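Conserved hypothetical protein (Sulfolobus solfataricus, PDB 2GF6) is a putative thioesterase of the 4-hydroxybenzoyl-CoA thioesterase family that binds coenzyme A and may hydrolyse fatty acyl-CoA thioesters. Local coordinates at residues 68-79 with 95-106. Residues are numbered along the deposited sequence; the frame is centred on the assembly and turned at random.
Sequences HRPVKLGDKLTV and FKVLKDGELTTE. With COA (coenzyme A), chain F.
Thr-78 and Leu-98 form an antiparallel hydrogen-bonded pair, with Leu-98 N 2.9 Å from Thr-78 O. Val-79 and Val-97 make the next, non-hydrogen-bonded pair. They join strands 76-79 and 95-99, part of the antiparallel sheet of the hotdog fold. Strand 102-106 has a classic beta bulge, where Thr-104 and Thr-105 share Val-97 as their partner on strand 95-99. Ahead of strand 76-79, His-68 and Arg-69 run beside strand 102-106. There Thr-104 O accepts two backbone hydrogen bonds, from His-68 N (2.8 Å) and Arg-69 N (3.0 Å). Leu-77 CB packs on Val-97 CG1 on the side of the sheet covered by helix 26-45.

With CG turned away from the backbone N (chi1 -171°), the Lys-99 chain runs past Leu-77 CD2 to Asp-75. Its NZ forms a salt bridge with Asp-75 OD2 at 2.7 Å. Lys-72 N donates to the same oxygen from the opposite face of the carboxylate. With an alanine at Asp-75, Lys-99 would probably lose its countercharge, and the 72-75 turn its side-chain tie.

Coenzyme A lies beside His-68, whose O accepts a bond from OAP of the ligand (2.8 Å). The His-68 ring turns to Glu-106 instead: NE2 donates almost straight (171°) to the anti lone pair of Glu-106 OE2, 2.7 Å away.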
loop_
_atom_site.group_PDB
_atom_site.type_symbol
_atom_site.label_atom_id
_atom_site.label_comp_id
_atom_site.label_asym_id
_atom_site.label_seq_id
_atom_site.Cartn_x
_atom_site.Cartn_y
_atom_site.Cartn_z
ATOM N N HIS A 68 21.698 0.073 -0.805
ATOM C CA HIS A 68 22.947 -0.558 -1.202
ATOM C C HIS A 68 22.694 -1.961 -1.675
ATOM O O HIS A 68 23.384 -2.477 -2.566
ATOM C CB HIS A 68 23.915 -0.646 -0.018
ATOM C CG HIS A 68 24.411 0.671 0.471
ATOM N ND1 HIS A 68 25.372 1.393 -0.200
ATOM C CD2 HIS A 68 24.133 1.365 1.601
ATOM C CE1 HIS A 68 25.643 2.494 0.479
ATOM N NE2 HIS A 68 24.905 2.500 1.577
ATOM N N ARG A 69 21.765 -2.626 -1.009
ATOM C CA ARG A 69 21.516 -4.015 -1.302
ATOM C C ARG A 69 20.045 -4.252 -1.209
ATOM O O ARG A 69 19.359 -3.593 -0.408
ATOM C CB ARG A 69 22.225 -4.909 -0.299
ATOM C CG ARG A 69 23.734 -4.944 -0.433
ATOM C CD ARG A 69 24.329 -5.741 0.724
ATOM N NE ARG A 69 25.609 -5.183 1.165
ATOM C CZ ARG A 69 26.762 -5.852 1.269
ATOM N NH1 ARG A 69 26.848 -7.151 0.987
ATOM N NH2 ARG A 69 27.855 -5.203 1.675
ATOM N N PRO A 70 19.557 -5.212 -1.997
ATOM C CA PRO A 70 18.154 -5.532 -1.972
ATOM C C PRO A 70 17.826 -6.389 -0.759
ATOM O O PRO A 70 18.695 -7.088 -0.243
ATOM C CB PRO A 70 17.971 -6.353 -3.239
ATOM C CG PRO A 70 19.291 -7.120 -3.337
ATOM C CD PRO A 70 20.313 -6.116 -2.894
ATOM N N VAL A 71 16.572 -6.339 -0.322
ATOM C CA VAL A 71 16.056 -7.316 0.627
ATOM C C VAL A 71 14.843 -8.035 0.012
ATOM O O VAL A 71 14.069 -7.461 -0.768
ATOM C CB VAL A 71 15.731 -6.683 2.043
ATOM C CG1 VAL A 71 17.010 -6.198 2.688
ATOM C CG2 VAL A 71 14.754 -5.549 1.967
ATOM N N LYS A 72 14.672 -9.279 0.414
ATOM C CA LYS A 72 13.756 -10.191 -0.229
ATOM C C LYS A 72 12.766 -10.786 0.731
ATOM O O LYS A 72 12.882 -10.659 1.953
ATOM C CB LYS A 72 14.551 -11.328 -0.881
ATOM C CG LYS A 72 15.587 -10.809 -1.870
ATOM C CD LYS A 72 16.430 -11.908 -2.470
ATOM C CE LYS A 72 15.567 -12.853 -3.297
ATOM N NZ LYS A 72 16.254 -13.370 -4.509
ATOM N N LEU A 73 11.800 -11.488 0.156
ATOM C CA LEU A 73 10.731 -12.065 0.934
ATOM C C LEU A 73 11.323 -13.039 1.940
ATOM O O LEU A 73 12.058 -13.947 1.569
ATOM C CB LEU A 73 9.756 -12.764 0.002
ATOM C CG LEU A 73 8.570 -13.504 0.594
ATOM C CD1 LEU A 73 7.592 -12.581 1.237
ATOM C CD2 LEU A 73 7.920 -14.313 -0.565
ATOM N N GLY A 74 11.019 -12.847 3.222
ATOM C CA GLY A 74 11.521 -13.767 4.247
ATOM C C GLY A 74 12.750 -13.269 4.997
ATOM O O GLY A 74 13.012 -13.719 6.114
ATOM N N ASP A 75 13.513 -12.342 4.415
ATOM C CA ASP A 75 14.721 -11.865 5.085
ATOM C C ASP A 75 14.327 -11.253 6.416
ATOM O O ASP A 75 13.309 -10.582 6.498
ATOM C CB ASP A 75 15.451 -10.835 4.218
ATOM C CG ASP A 75 16.192 -11.472 3.047
ATOM O OD1 ASP A 75 16.270 -12.742 2.982
ATOM O OD2 ASP A 75 16.709 -10.707 2.205
ATOM N N LYS A 76 15.109 -11.524 7.462
ATOM C CA LYS A 76 14.986 -10.783 8.717
ATOM C C LYS A 76 15.865 -9.554 8.657
ATOM O O LYS A 76 16.995 -9.621 8.166
ATOM C CB LYS A 76 15.433 -11.615 9.916
ATOM C CG LYS A 76 14.530 -12.787 10.241
ATOM C CD LYS A 76 14.983 -13.529 11.530
ATOM C CE LYS A 76 16.474 -13.980 11.537
ATOM N NZ LYS A 76 16.780 -15.143 10.645
ATOM N N LEU A 77 15.379 -8.462 9.235
ATOM C CA LEU A 77 16.065 -7.175 9.198
ATOM C C LEU A 77 16.169 -6.566 10.588
ATOM O O LEU A 77 15.352 -6.829 11.456
ATOM C CB LEU A 77 15.313 -6.198 8.299
ATOM C CG LEU A 77 14.938 -6.714 6.915
ATOM C CD1 LEU A 77 14.172 -5.666 6.211
ATOM C CD2 LEU A 77 16.146 -7.115 6.092
ATOM N N THR A 78 17.205 -5.770 10.785
ATOM C CA THR A 78 17.406 -5.036 12.005
ATOM C C THR A 78 17.510 -3.588 11.559
ATOM O O THR A 78 18.297 -3.263 10.691
ATOM C CB THR A 78 18.706 -5.507 12.717
ATOM O OG1 THR A 78 18.534 -6.842 13.202
ATOM C CG2 THR A 78 19.068 -4.596 13.885
ATOM N N VAL A 79 16.649 -2.731 12.099
ATOM C CA VAL A 79 16.760 -1.306 11.872
ATOM C C VAL A 79 17.433 -0.686 13.114
ATOM O O VAL A 79 17.066 -0.983 14.244
ATOM C CB VAL A 79 15.367 -0.655 11.585
ATOM C CG1 VAL A 79 15.516 0.746 11.029
ATOM C CG2 VAL A 79 14.538 -1.538 10.640
ATOM N N PHE A 95 18.564 6.333 10.003
ATOM C CA PHE A 95 18.398 4.894 10.170
ATOM C C PHE A 95 19.304 4.093 9.251
ATOM O O PHE A 95 19.680 4.577 8.185
ATOM C CB PHE A 95 16.940 4.478 9.953
ATOM C CG PHE A 95 16.447 4.677 8.544
ATOM C CD1 PHE A 95 16.733 3.737 7.546
ATOM C CD2 PHE A 95 15.664 5.794 8.203
ATOM C CE1 PHE A 95 16.277 3.911 6.238
ATOM C CE2 PHE A 95 15.205 5.966 6.882
ATOM C CZ PHE A 95 15.518 5.015 5.904
ATOM N N LYS A 96 19.653 2.884 9.690
ATOM C CA LYS A 96 20.367 1.902 8.883
ATOM C C LYS A 96 19.575 0.627 8.929
ATOM O O LYS A 96 19.033 0.278 9.980
ATOM C CB LYS A 96 21.750 1.618 9.449
ATOM C CG LYS A 96 22.622 2.847 9.625
ATOM C CD LYS A 96 23.995 2.513 10.181
ATOM C CE LYS A 96 24.923 3.733 10.096
ATOM N NZ LYS A 96 26.335 3.364 10.389
ATOM N N VAL A 97 19.518 -0.079 7.801
ATOM C CA VAL A 97 18.970 -1.432 7.772
ATOM C C VAL A 97 20.090 -2.446 7.570
ATOM O O VAL A 97 20.951 -2.275 6.707
ATOM C CB VAL A 97 17.896 -1.607 6.694
ATOM C CG1 VAL A 97 17.281 -3.024 6.749
ATOM C CG2 VAL A 97 16.798 -0.569 6.872
ATOM N N LEU A 98 20.088 -3.482 8.397
ATOM C CA LEU A 98 21.068 -4.576 8.278
ATOM C C LEU A 98 20.378 -5.892 7.961
ATOM O O LEU A 98 19.216 -6.122 8.329
ATOM C CB LEU A 98 21.871 -4.759 9.565
ATOM C CG LEU A 98 22.875 -3.704 10.003
ATOM C CD1 LEU A 98 22.213 -2.377 10.235
ATOM C CD2 LEU A 98 23.521 -4.193 11.264
ATOM N N LYS A 99 21.118 -6.768 7.309
ATOM C CA LYS A 99 20.642 -8.103 7.037
ATOM C C LYS A 99 21.814 -9.047 7.231
ATOM O O LYS A 99 22.878 -8.849 6.649
ATOM C CB LYS A 99 20.110 -8.184 5.625
ATOM C CG LYS A 99 19.414 -9.459 5.336
ATOM C CD LYS A 99 19.086 -9.547 3.875
ATOM C CE LYS A 99 19.923 -10.584 3.165
ATOM N NZ LYS A 99 19.329 -10.895 1.811
ATOM N N ASP A 100 21.624 -10.048 8.082
ATOM C CA ASP A 100 22.719 -10.906 8.520
ATOM C C ASP A 100 23.907 -10.022 8.890
ATOM O O ASP A 100 25.041 -10.300 8.508
ATOM C CB ASP A 100 23.131 -11.912 7.426
ATOM C CG ASP A 100 21.946 -12.709 6.856
ATOM O OD1 ASP A 100 21.114 -13.229 7.640
ATOM O OD2 ASP A 100 21.860 -12.827 5.614
ATOM N N GLY A 101 23.630 -8.950 9.618
ATOM C CA GLY A 101 24.645 -7.989 9.995
ATOM C C GLY A 101 25.442 -7.292 8.890
ATOM O O GLY A 101 26.516 -6.760 9.172
ATOM N N GLU A 102 24.955 -7.282 7.646
ATOM C CA GLU A 102 25.540 -6.423 6.596
ATOM C C GLU A 102 24.599 -5.258 6.228
ATOM O O GLU A 102 23.363 -5.421 6.214
ATOM C CB GLU A 102 25.879 -7.268 5.363
ATOM C CG GLU A 102 27.050 -8.239 5.576
ATOM C CD GLU A 102 28.444 -7.553 5.598
ATOM O OE1 GLU A 102 28.535 -6.362 5.207
ATOM O OE2 GLU A 102 29.451 -8.202 5.996
ATOM N N LEU A 103 25.178 -4.091 5.930
ATOM C CA LEU A 103 24.400 -2.876 5.652
ATOM C C LEU A 103 23.732 -3.001 4.315
ATOM O O LEU A 103 24.405 -3.224 3.323
ATOM C CB LEU A 103 25.292 -1.646 5.626
ATOM C CG LEU A 103 24.655 -0.305 5.285
ATOM C CD1 LEU A 103 23.840 0.243 6.459
ATOM C CD2 LEU A 103 25.718 0.675 4.890
ATOM N N THR A 104 22.410 -2.870 4.298
ATOM C CA THR A 104 21.631 -2.914 3.086
ATOM C C THR A 104 21.089 -1.562 2.699
ATOM O O THR A 104 20.958 -1.292 1.518
ATOM C CB THR A 104 20.399 -3.850 3.187
ATOM O OG1 THR A 104 19.470 -3.324 4.161
ATOM C CG2 THR A 104 20.824 -5.288 3.497
ATOM N N THR A 105 20.801 -0.712 3.676
ATOM C CA THR A 105 20.072 0.516 3.426
ATOM C C THR A 105 20.448 1.533 4.469
ATOM O O THR A 105 20.672 1.166 5.615
ATOM C CB THR A 105 18.563 0.273 3.584
ATOM O OG1 THR A 105 18.226 -1.080 3.205
ATOM C CG2 THR A 105 17.718 1.320 2.828
ATOM N N GLU A 106 20.507 2.808 4.084
ATOM C CA GLU A 106 20.600 3.914 5.056
ATOM C C GLU A 106 19.784 5.141 4.635
ATOM O O GLU A 106 19.555 5.370 3.451
ATOM C CB GLU A 106 22.051 4.315 5.273
ATOM C CG GLU A 106 22.794 4.656 4.007
ATOM C CD GLU A 106 24.246 4.903 4.282
ATOM O OE1 GLU A 106 24.529 5.730 5.180
ATOM O OE2 GLU A 106 25.095 4.275 3.617
HETATM N N1A COA F . 23.875 8.041 -7.139
HETATM C C2A COA F . 24.611 8.222 -8.300
HETATM N N3A COA F . 25.222 7.144 -8.913
HETATM C C4A COA F . 25.114 5.911 -8.377
HETATM C C5A COA F . 24.392 5.702 -7.211
HETATM C C6A COA F . 23.764 6.771 -6.589
HETATM N N6A COA F . 23.055 6.556 -5.484
HETATM N N7A COA F . 24.456 4.392 -6.903
HETATM C C8A COA F . 25.192 3.769 -7.839
HETATM N N9A COA F . 25.612 4.698 -8.757
HETATM C C1B COA F . 26.545 4.481 -9.887
HETATM C C2B COA F . 27.843 3.816 -9.448
HETATM O O2B COA F . 28.838 4.746 -9.119
HETATM C C3B COA F . 28.201 3.010 -10.669
HETATM O O3B COA F . 28.806 3.834 -11.625
HETATM P P3B COA F . 30.280 3.454 -12.131
HETATM O O7A COA F . 30.701 4.525 -13.108
HETATM O O8A COA F . 30.254 2.078 -12.800
HETATM O O9A COA F . 31.182 3.501 -10.908
HETATM C C4B COA F . 26.864 2.567 -11.213
HETATM O O4B COA F . 25.983 3.623 -10.871
HETATM C C5B COA F . 26.396 1.265 -10.579
HETATM O O5B COA F . 26.775 1.183 -9.223
HETATM P P1A COA F . 27.437 -0.169 -8.653
HETATM O O1A COA F . 27.515 -0.125 -7.141
HETATM O O2A COA F . 28.804 -0.390 -9.245
HETATM O O3A COA F . 26.344 -1.283 -9.084
HETATM P P2A COA F . 26.428 -2.858 -8.711
HETATM O O4A COA F . 27.366 -3.087 -7.561
HETATM O O5A COA F . 26.780 -3.642 -9.966
HETATM O O6A COA F . 24.947 -3.257 -8.252
HETATM C CBP COA F . 22.985 -3.026 -7.045
HETATM C CCP COA F . 24.035 -2.276 -7.838
HETATM C CDP COA F . 23.651 -4.058 -6.121
HETATM C CEP COA F . 22.083 -3.734 -8.057
HETATM C CAP COA F . 22.269 -2.014 -6.155
HETATM O OAP COA F . 23.154 -1.549 -5.166
HETATM C C9P COA F . 21.069 -2.590 -5.461
HETATM O O9P COA F . 20.658 -3.907 -5.638
HETATM N N8P COA F . 20.420 -1.750 -4.694
HETATM C C7P COA F . 19.242 -2.175 -3.992
HETATM C C6P COA F . 18.045 -1.932 -4.874
HETATM C C5P COA F . 16.830 -1.926 -4.003
HETATM O O5P COA F . 16.568 -2.890 -3.274
HETATM N N4P COA F . 16.146 -0.810 -4.070
HETATM C C3P COA F . 14.776 -0.777 -4.465
HETATM C C2P COA F . 13.902 -0.747 -3.238
HETATM S S1P COA F . 13.037 0.809 -2.987
HETATM O O HOH W 1 17.980 -1.703 0.555
#